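Local coordinates for undecaprenyl pyrophosphate synthase (Campylobacter jejuni, PDB 3UGS), which probably condenses isopentenyl diphosphate with allylic diphosphates to build long polyprenyl diphosphates such as undecaprenyl diphosphate, working as a magnesium-dependent homodimer, at residues E76-C81 / D107-K112; M172-V175 / L181-F184; E193-E198 / F209-K214. One frame throughout, in Å; residues are numbered along the deposited sequence.

Overall arrangement
The three contacts sample a parallel α/β fold at different depths. Contact 2 is buried near the middle of the chain, whereas contacts 1 and 3 are partly buried and lie on opposite sides of its centre, about 30 Å apart between their own centres. Contacts 1 and 2 touch the same bound farnesyl phosphate, the first at its hydrocarbon end and the second at its phosphate. Contacts 2 and 3 share a sheet: strands 171-175 and 193-197 are neighbours, paired through M172 with E193 and Y195. Chemistry follows place. A salt bridge marks the helix pair of contact 1, anion binding the interior of contact 2, and an aromatic-aliphatic seam the strand-helix layer of contact 3.

Contact 1: E76-C81 / D107-K112; sequences ELLDRC and DKVREK. With FFT ((2Z,6Z)-3,7,11-trimethyldodeca-2,6,10-trien-1-yl dihydrogen phosphate), chain C.
In the cis-prenyltransferase fold, helix 68-88 lies between the bound lipid and helix 107-120, and the contact of L78 and D79 with V109 and K112 joins these two helices through one apolar pair and one salt bridge. L78 reaches across with CD2, which meets CG1 of V109 at 4.1 Å; the two side chains cross at about a right angle. The same leucine also belongs to the ligand pocket, since its CA lies 3.8 Å from C, a terminal methyl of the farnesyl chain. Three residues beyond V109, K112 stretches out to D79. Its CG stands anti to the backbone N (chi1 -161°) and the chain stays extended beyond it, carrying the ammonium across the gap between the helices. There K112 NZ donates to D79 OD2 at 2.9 Å, coming in from above the carboxylate plane, 42° out of it. The methylene carbon CD of K112 also runs close to this oxygen, 3.2 Å from D79 OD2, so the lysine's shaft passes near the carboxylate as well as its tip. D83, one helical turn beyond D79, provides a second salt-bridge partner for NZ. One cation thus serves two acids of the same helix, an arrangement that probably eases the repulsion between the two carboxylates, while L78 has its CA and CB against the end of the lipid chain.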
loop_
_atom_site.group_PDB
_atom_site.type_symbol
_atom_site.label_atom_id
_atom_site.label_comp_id
_atom_site.label_asym_id
_atom_site.label_seq_id
_atom_site.Cartn_x
_atom_site.Cartn_y
_atom_site.Cartn_z
ATOM N N GLU A 76 -3.705 -4.387 27.493
ATOM C CA GLU A 76 -3.014 -4.326 28.826
ATOM C C GLU A 76 -1.758 -3.464 28.695
ATOM O O GLU A 76 -1.548 -2.487 29.421
ATOM C CB GLU A 76 -2.667 -5.716 29.372
ATOM N N LEU A 77 -0.968 -3.803 27.697
ATOM C CA LEU A 77 0.272 -3.040 27.376
ATOM C C LEU A 77 0.012 -1.627 26.873
ATOM O O LEU A 77 0.647 -0.653 27.253
ATOM C CB LEU A 77 1.096 -3.740 26.311
ATOM C CG LEU A 77 1.459 -5.179 26.669
ATOM C CD1 LEU A 77 1.931 -5.894 25.400
ATOM C CD2 LEU A 77 2.482 -5.299 27.816
ATOM N N LEU A 78 -0.915 -1.550 25.955
ATOM C CA LEU A 78 -1.303 -0.255 25.372
ATOM C C LEU A 78 -1.609 0.726 26.515
ATOM O O LEU A 78 -1.196 1.889 26.539
ATOM C CB LEU A 78 -2.515 -0.393 24.447
ATOM C CG LEU A 78 -3.150 0.968 24.136
ATOM C CD1 LEU A 78 -2.270 1.768 23.197
ATOM C CD2 LEU A 78 -4.561 0.811 23.584
ATOM N N ASP A 79 -2.341 0.194 27.469
ATOM C CA ASP A 79 -2.621 0.918 28.693
ATOM C C ASP A 79 -1.345 1.409 29.402
ATOM O O ASP A 79 -1.194 2.593 29.773
ATOM C CB ASP A 79 -3.409 0.048 29.651
ATOM C CG ASP A 79 -4.262 0.867 30.578
ATOM O OD1 ASP A 79 -4.247 0.553 31.783
ATOM O OD2 ASP A 79 -4.932 1.823 30.090
ATOM N N ARG A 80 -0.433 0.467 29.577
ATOM C CA ARG A 80 0.885 0.770 30.163
ATOM C C ARG A 80 1.544 1.909 29.390
ATOM O O ARG A 80 2.083 2.837 29.959
ATOM C CB ARG A 80 1.826 -0.444 30.201
ATOM C CG ARG A 80 1.267 -1.610 31.019
ATOM C CD ARG A 80 2.261 -2.161 32.029
ATOM N NE ARG A 80 3.292 -3.005 31.422
ATOM C CZ ARG A 80 3.227 -4.336 31.303
ATOM N NH1 ARG A 80 2.163 -5.013 31.747
ATOM N NH2 ARG A 80 4.234 -4.998 30.730
ATOM N N CYS A 81 1.462 1.823 28.074
ATOM C CA CYS A 81 2.080 2.839 27.182
ATOM C C CYS A 81 1.372 4.176 27.265
ATOM O O CYS A 81 1.962 5.242 27.125
ATOM C CB CYS A 81 2.101 2.403 25.731
ATOM S SG CYS A 81 3.096 0.932 25.467
ATOM N N ASP A 107 -14.722 2.059 26.965
ATOM C CA ASP A 107 -14.824 3.436 27.530
ATOM C C ASP A 107 -13.576 3.925 28.221
ATOM O O ASP A 107 -13.103 5.011 27.970
ATOM C CB ASP A 107 -15.968 3.530 28.554
ATOM C CG ASP A 107 -17.329 3.499 27.901
ATOM O OD1 ASP A 107 -17.408 3.925 26.728
ATOM O OD2 ASP A 107 -18.302 3.050 28.555
ATOM N N LYS A 108 -13.074 3.102 29.121
ATOM C CA LYS A 108 -11.883 3.430 29.938
ATOM C C LYS A 108 -10.695 3.823 29.052
ATOM O O LYS A 108 -9.875 4.659 29.400
ATOM C CB LYS A 108 -11.469 2.240 30.827
ATOM N N VAL A 109 -10.614 3.174 27.907
ATOM C CA VAL A 109 -9.494 3.381 26.948
ATOM C C VAL A 109 -9.627 4.703 26.215
ATOM O O VAL A 109 -8.705 5.519 26.169
ATOM C CB VAL A 109 -9.412 2.258 25.886
ATOM C CG1 VAL A 109 -8.097 2.326 25.122
ATOM C CG2 VAL A 109 -9.564 0.899 26.553
ATOM N N ARG A 110 -10.808 4.872 25.649
ATOM C CA ARG A 110 -11.156 6.050 24.833
ATOM C C ARG A 110 -10.874 7.354 25.602
ATOM O O ARG A 110 -10.231 8.294 25.115
ATOM C CB ARG A 110 -12.613 5.993 24.360
ATOM N N GLU A 111 -11.335 7.358 26.836
ATOM C CA GLU A 111 -11.164 8.511 27.745
ATOM C C GLU A 111 -9.679 8.755 28.069
ATOM O O GLU A 111 -9.198 9.883 28.122
ATOM C CB GLU A 111 -11.967 8.300 29.042
ATOM N N LYS A 112 -8.957 7.677 28.281
ATOM C CA LYS A 112 -7.545 7.763 28.613
ATOM C C LYS A 112 -6.728 8.253 27.414
ATOM O O LYS A 112 -5.791 9.004 27.533
ATOM C CB LYS A 112 -7.084 6.403 29.051
ATOM C CG LYS A 112 -5.804 6.410 29.832
ATOM C CD LYS A 112 -5.451 4.997 30.243
ATOM C CE LYS A 112 -4.359 5.020 31.282
ATOM N NZ LYS A 112 -4.412 3.803 32.135
HETATM O O3 FFT C . 1.671 -7.923 9.241
HETATM P P FFT C . 1.597 -8.431 10.656
HETATM O O1 FFT C . 2.899 -8.320 11.389
HETATM O O2 FFT C . 0.878 -9.767 10.714
HETATM O O FFT C . 0.630 -7.441 11.501
HETATM C C14 FFT C . 1.056 -6.107 11.850
HETATM C C13 FFT C . -0.083 -5.309 12.443
HETATM C C11 FFT C . -0.017 -4.742 13.644
HETATM C C12 FFT C . -1.169 -3.978 14.178
HETATM C C10 FFT C . 1.246 -4.764 14.462
HETATM C C9 FFT C . 1.026 -5.333 15.833
HETATM C C8 FFT C . 2.365 -5.624 16.485
HETATM C C6 FFT C . 2.783 -4.953 17.575
HETATM C C7 FFT C . 4.104 -5.262 18.239
HETATM C C5 FFT C . 1.911 -3.873 18.152
HETATM C C4 FFT C . 2.183 -3.858 19.638
HETATM C C3 FFT C . 1.138 -3.081 20.402
HETATM C C1 FFT C . 1.416 -2.668 21.662
HETATM C C2 FFT C . 2.761 -2.980 22.299
HETATM C C FFT C . 0.364 -1.885 22.421
#

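Contact 2: M172-V175 / L181-F184. With FFT ((2Z,6Z)-3,7,11-trimethyldodeca-2,6,10-trien-1-yl dihydrogen phosphate), chain C.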
loop_
_atom_site.group_PDB
_atom_site.type_symbol
_atom_site.label_atom_id
_atom_site.label_comp_id
_atom_site.label_asym_id
_atom_site.label_seq_id
_atom_site.Cartn_x
_atom_site.Cartn_y
_atom_site.Cartn_z
ATOM N N MET A 172 7.991 4.104 5.045
ATOM C CA MET A 172 7.309 2.997 5.722
ATOM C C MET A 172 8.339 1.927 6.101
ATOM O O MET A 172 8.834 1.188 5.269
ATOM C CB MET A 172 6.200 2.395 4.861
ATOM C CG MET A 172 5.510 1.179 5.456
ATOM S SD MET A 172 4.549 1.533 6.935
ATOM C CE MET A 172 3.013 2.182 6.330
ATOM N N LEU A 173 8.600 1.865 7.394
ATOM C CA LEU A 173 9.533 0.924 7.979
ATOM C C LEU A 173 8.834 -0.272 8.661
ATOM O O LEU A 173 8.076 -0.152 9.605
ATOM C CB LEU A 173 10.464 1.642 8.959
ATOM C CG LEU A 173 11.495 0.792 9.716
ATOM C CD1 LEU A 173 12.689 0.388 8.846
ATOM C CD2 LEU A 173 11.978 1.584 10.918
ATOM N N ARG A 174 9.096 -1.439 8.124
ATOM C CA ARG A 174 8.666 -2.697 8.751
ATOM C C ARG A 174 9.829 -3.246 9.595
ATOM O O ARG A 174 10.927 -3.444 9.111
ATOM C CB ARG A 174 8.212 -3.733 7.715
ATOM C CG ARG A 174 8.248 -5.178 8.205
ATOM C CD ARG A 174 7.146 -5.520 9.227
ATOM N NE ARG A 174 5.796 -5.483 8.639
ATOM C CZ ARG A 174 4.714 -6.079 9.139
ATOM N NH1 ARG A 174 4.772 -6.751 10.276
ATOM N NH2 ARG A 174 3.556 -5.989 8.508
ATOM N N VAL A 175 9.584 -3.425 10.876
ATOM C CA VAL A 175 10.538 -4.119 11.733
ATOM C C VAL A 175 10.011 -5.511 12.079
ATOM O O VAL A 175 9.120 -5.703 12.899
ATOM C CB VAL A 175 10.838 -3.367 13.023
ATOM C CG1 VAL A 175 11.980 -4.064 13.754
ATOM C CG2 VAL A 175 11.184 -1.908 12.726
ATOM N N LEU A 181 1.967 -4.701 4.258
ATOM C CA LEU A 181 1.534 -3.434 4.916
ATOM C C LEU A 181 0.430 -3.615 5.922
ATOM O O LEU A 181 0.174 -2.779 6.753
ATOM C CB LEU A 181 1.116 -2.366 3.907
ATOM C CG LEU A 181 2.272 -1.884 2.979
ATOM C CD1 LEU A 181 1.855 -0.590 2.297
ATOM C CD2 LEU A 181 3.575 -1.675 3.728
ATOM N N SER A 182 -0.215 -4.745 5.793
ATOM C CA SER A 182 -1.300 -5.139 6.680
ATOM C C SER A 182 -2.257 -4.005 7.017
ATOM O O SER A 182 -2.399 -3.609 8.158
ATOM C CB SER A 182 -0.743 -5.735 7.957
ATOM O OG SER A 182 -0.152 -6.966 7.647
ATOM N N ASN A 183 -2.910 -3.490 5.993
ATOM C CA ASN A 183 -3.987 -2.464 6.144
ATOM C C ASN A 183 -3.534 -1.201 6.881
ATOM O O ASN A 183 -4.305 -0.534 7.573
ATOM C CB ASN A 183 -5.203 -3.055 6.861
ATOM C CG ASN A 183 -6.526 -2.431 6.415
ATOM O OD1 ASN A 183 -6.567 -1.664 5.461
ATOM N ND2 ASN A 183 -7.607 -2.754 7.114
ATOM N N PHE A 184 -2.246 -0.915 6.720
ATOM C CA PHE A 184 -1.611 0.222 7.387
ATOM C C PHE A 184 -1.365 1.380 6.435
ATOM O O PHE A 184 -0.477 1.339 5.584
ATOM C CB PHE A 184 -0.311 -0.190 8.112
ATOM C CG PHE A 184 0.214 0.850 9.077
ATOM C CD1 PHE A 184 -0.626 1.531 9.937
ATOM C CD2 PHE A 184 1.566 1.132 9.129
ATOM C CE1 PHE A 184 -0.125 2.484 10.813
ATOM C CE2 PHE A 184 2.070 2.085 9.989
ATOM C CZ PHE A 184 1.221 2.758 10.839
HETATM O O3 FFT C . 1.671 -7.923 9.241
HETATM P P FFT C . 1.597 -8.431 10.656
HETATM O O1 FFT C . 2.899 -8.320 11.389
HETATM O O2 FFT C . 0.878 -9.767 10.714
HETATM O O FFT C . 0.630 -7.441 11.501
HETATM C C14 FFT C . 1.056 -6.107 11.850
HETATM C C13 FFT C . -0.083 -5.309 12.443
HETATM C C11 FFT C . -0.017 -4.742 13.644
HETATM C C12 FFT C . -1.169 -3.978 14.178
HETATM C C10 FFT C . 1.246 -4.764 14.462
HETATM C C9 FFT C . 1.026 -5.333 15.833
HETATM C C8 FFT C . 2.365 -5.624 16.485
HETATM C C6 FFT C . 2.783 -4.953 17.575
HETATM C C7 FFT C . 4.104 -5.262 18.239
HETATM C C5 FFT C . 1.911 -3.873 18.152
HETATM C C4 FFT C . 2.183 -3.858 19.638
HETATM C C3 FFT C . 1.138 -3.081 20.402
HETATM C C1 FFT C . 1.416 -2.668 21.662
HETATM C C2 FFT C . 2.761 -2.980 22.299
HETATM C C FFT C . 0.364 -1.885 22.421
#
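Phosphate oxygen O3 of the farnesyl phosphate is gripped by both partners of this contact, R174 from strand 171-175 and S182 from the loop that follows. S182 OG donates to ligand O3 at 2.6 Å, and R174 NH2 donates to ligand O3 at 2.8 Å, with an N-H...O angle of 153°. The second guanidinium nitrogen completes a two-pronged hold: R174 NH1 reaches ligand O1 at 2.7 Å in a straighter bond (162°). This is the phosphate-binding end of the active-site pocket, where R174 is an established substrate-binding residue and S182 meets the ligand phosphate directly. S182 OG and the phosphorus both lie at the edge of the guanidinium, in its plane, and R174 NH2 is further fixed by the carbonyl of R180, whose own NE also binds the ligand. Behind this polar end the same segments meet through apolar groups. M172 bends at chi2 and chi3, which brings CE to within 3.3 Å of F184 CD2, a tight approach. Its SD lies 4.9 Å from the F184 ring centroid, an oblique Met-aromatic contact, while M172 CG rests 3.9 Å from L181 CD2. F184 also stacks on F57 of strand 53-60. The loop is thereby drawn against a strand that runs between strands 9-14 and 193-197; N183 hydrogen-bonds to the start of helix 136-149, and L181 packs on I194 of the second subunit.

Contact 3: E193-E198 / F209-K214; sequences EIYFSE and FKRIIK
Y195 and I212 bring together strand 193-197, the last strand of the parallel sheet within this chain, and helix 206-218, which returns across it in the manner of an α/β layered fold. The short strand and helix segments run roughly antiparallel, their directions 146° apart, with axes 10.9 Å apart at closest approach. The tight part of the contact is apolar. I212 points its CB toward the strand, and its CG1 lies 3.6 Å from Y195 CE2, followed by CD1 at 3.7 Å from the same Y195 CE2. CG1 meets the ring obliquely, and CD1 lies beside its CD2-CE2 side. The tyrosine is brought there by its first torsion, which sets CG anti to the backbone N (chi1 -171°) and sends the ring out from the sheet to the helix. S197, two residues along the strand, directs its CB to the same side and extends the seam more loosely, its CB being 4.4 Å from I212 CD1. Inward, Y195 packs on L173 of the adjacent strand, so the ring joins two strands to one helix.

The outer side is different. R211 is exposed, and its guanidinium comes near the tyrosine hydroxyl without gripping it; its salt bridge runs instead from NH2 to E208, in its own helix. Away from the helix, the strand serves the dimer: I194 makes backbone hydrogen bonds to the second subunit, and E193, a probable magnesium ligand, forms a salt bridge with R180 of that subunit. At the loose margin, Y195 OH sits at the edge of the R211 guanidinium, 3.5 Å from NH1, with ring and guanidinium planes turned 73° apart.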
loop_
_atom_site.group_PDB
_atom_site.type_symbol
_atom_site.label_atom_id
_atom_site.label_comp_id
_atom_site.label_asym_id
_atom_site.label_seq_id
_atom_site.Cartn_x
_atom_site.Cartn_y
_atom_site.Cartn_z
ATOM N N GLU A 193 8.287 5.350 0.313
ATOM C CA GLU A 193 9.433 4.453 0.222
ATOM C C GLU A 193 9.247 3.418 1.295
ATOM O O GLU A 193 8.728 3.695 2.381
ATOM C CB GLU A 193 10.761 5.168 0.404
ATOM C CG GLU A 193 11.135 6.103 -0.760
ATOM C CD GLU A 193 11.306 5.343 -2.063
ATOM O OE1 GLU A 193 11.677 4.155 -2.028
ATOM O OE2 GLU A 193 11.077 5.926 -3.133
ATOM N N ILE A 194 9.626 2.208 0.950
ATOM C CA ILE A 194 9.380 1.072 1.824
ATOM C C ILE A 194 10.666 0.365 2.177
ATOM O O ILE A 194 11.534 0.143 1.326
ATOM C CB ILE A 194 8.413 0.079 1.208
ATOM C CG1 ILE A 194 7.003 0.678 1.179
ATOM C CG2 ILE A 194 8.354 -1.184 2.039
ATOM C CD1 ILE A 194 6.051 -0.134 0.342
ATOM N N TYR A 195 10.791 0.037 3.449
ATOM C CA TYR A 195 12.013 -0.585 3.948
ATOM C C TYR A 195 11.723 -1.663 4.983
ATOM O O TYR A 195 11.107 -1.423 5.999
ATOM C CB TYR A 195 13.000 0.463 4.479
ATOM C CG TYR A 195 14.379 -0.105 4.806
ATOM C CD1 TYR A 195 15.358 -0.255 3.816
ATOM C CD2 TYR A 195 14.695 -0.532 6.095
ATOM C CE1 TYR A 195 16.613 -0.795 4.097
ATOM C CE2 TYR A 195 15.948 -1.077 6.388
ATOM C CZ TYR A 195 16.899 -1.203 5.380
ATOM O OH TYR A 195 18.141 -1.726 5.635
ATOM N N PHE A 196 12.180 -2.857 4.666
ATOM C CA PHE A 196 12.084 -4.026 5.556
ATOM C C PHE A 196 13.392 -4.268 6.315
ATOM O O PHE A 196 14.374 -4.678 5.733
ATOM C CB PHE A 196 11.753 -5.305 4.782
ATOM C CG PHE A 196 10.454 -5.245 4.033
ATOM C CD1 PHE A 196 9.234 -5.099 4.711
ATOM C CD2 PHE A 196 10.437 -5.359 2.655
ATOM C CE1 PHE A 196 8.034 -5.046 4.015
ATOM C CE2 PHE A 196 9.234 -5.318 1.963
ATOM C CZ PHE A 196 8.030 -5.161 2.644
ATOM N N SER A 197 13.404 -3.960 7.601
ATOM C CA SER A 197 14.554 -4.317 8.459
ATOM C C SER A 197 14.223 -5.541 9.284
ATOM O O SER A 197 13.269 -5.544 10.066
ATOM C CB SER A 197 15.010 -3.194 9.374
ATOM O OG SER A 197 13.963 -2.793 10.233
ATOM N N GLU A 198 15.026 -6.577 9.086
ATOM C CA GLU A 198 14.741 -7.891 9.695
ATOM C C GLU A 198 15.500 -8.051 11.018
ATOM O O GLU A 198 16.664 -8.410 11.080
ATOM C CB GLU A 198 14.998 -9.034 8.741
ATOM C CG GLU A 198 14.162 -8.913 7.479
ATOM C CD GLU A 198 14.494 -9.973 6.438
ATOM O OE1 GLU A 198 15.075 -9.614 5.384
ATOM O OE2 GLU A 198 14.180 -11.169 6.674
ATOM N N PHE A 209 18.797 3.373 12.876
ATOM C CA PHE A 209 17.722 4.333 12.509
ATOM C C PHE A 209 18.269 5.436 11.610
ATOM O O PHE A 209 17.748 5.687 10.547
ATOM C CB PHE A 209 17.011 4.986 13.713
ATOM C CG PHE A 209 16.173 4.027 14.516
ATOM C CD1 PHE A 209 15.304 3.124 13.893
ATOM C CD2 PHE A 209 16.218 4.039 15.917
ATOM C CE1 PHE A 209 14.522 2.250 14.641
ATOM C CE2 PHE A 209 15.418 3.164 16.673
ATOM C CZ PHE A 209 14.579 2.264 16.029
ATOM N N LYS A 210 19.319 6.087 12.062
ATOM C CA LYS A 210 19.955 7.185 11.291
ATOM C C LYS A 210 20.406 6.745 9.890
ATOM O O LYS A 210 20.299 7.468 8.911
ATOM C CB LYS A 210 21.204 7.723 11.977
ATOM C CG LYS A 210 21.028 8.201 13.390
ATOM C CD LYS A 210 20.409 9.576 13.395
ATOM C CE LYS A 210 21.318 10.600 14.020
ATOM N NZ LYS A 210 20.489 11.478 14.895
ATOM N N ARG A 211 20.955 5.553 9.840
ATOM C CA ARG A 211 21.479 4.971 8.572
ATOM C C ARG A 211 20.387 4.760 7.504
ATOM O O ARG A 211 20.466 5.201 6.347
ATOM C CB ARG A 211 22.116 3.623 8.873
ATOM C CG ARG A 211 23.235 3.270 7.926
ATOM C CD ARG A 211 22.880 2.100 7.034
ATOM N NE ARG A 211 22.474 0.893 7.753
ATOM C CZ ARG A 211 21.600 0.017 7.261
ATOM N NH1 ARG A 211 21.069 0.220 6.069
ATOM N NH2 ARG A 211 21.240 -1.055 7.951
ATOM N N ILE A 212 19.374 4.050 7.965
ATOM C CA ILE A 212 18.127 3.802 7.235
ATOM C C ILE A 212 17.557 5.130 6.713
ATOM O O ILE A 212 17.153 5.284 5.562
ATOM C CB ILE A 212 17.082 3.109 8.140
ATOM C CG1 ILE A 212 17.429 1.608 8.297
ATOM C CG2 ILE A 212 15.665 3.338 7.597
ATOM C CD1 ILE A 212 16.710 0.901 9.426
ATOM N N ILE A 213 17.552 6.096 7.595
ATOM C CA ILE A 213 17.141 7.454 7.232
ATOM C C ILE A 213 18.020 8.062 6.115
ATOM O O ILE A 213 17.540 8.716 5.204
ATOM C CB ILE A 213 17.097 8.395 8.446
ATOM C CG1 ILE A 213 15.764 8.226 9.164
ATOM C CG2 ILE A 213 17.267 9.841 8.014
ATOM C CD1 ILE A 213 15.786 8.613 10.625
ATOM N N LYS A 214 19.320 7.868 6.251
ATOM C CA LYS A 214 20.321 8.402 5.272
ATOM C C LYS A 214 20.061 7.727 3.911
ATOM O O LYS A 214 20.030 8.329 2.852
ATOM C CB LYS A 214 21.785 8.150 5.701
#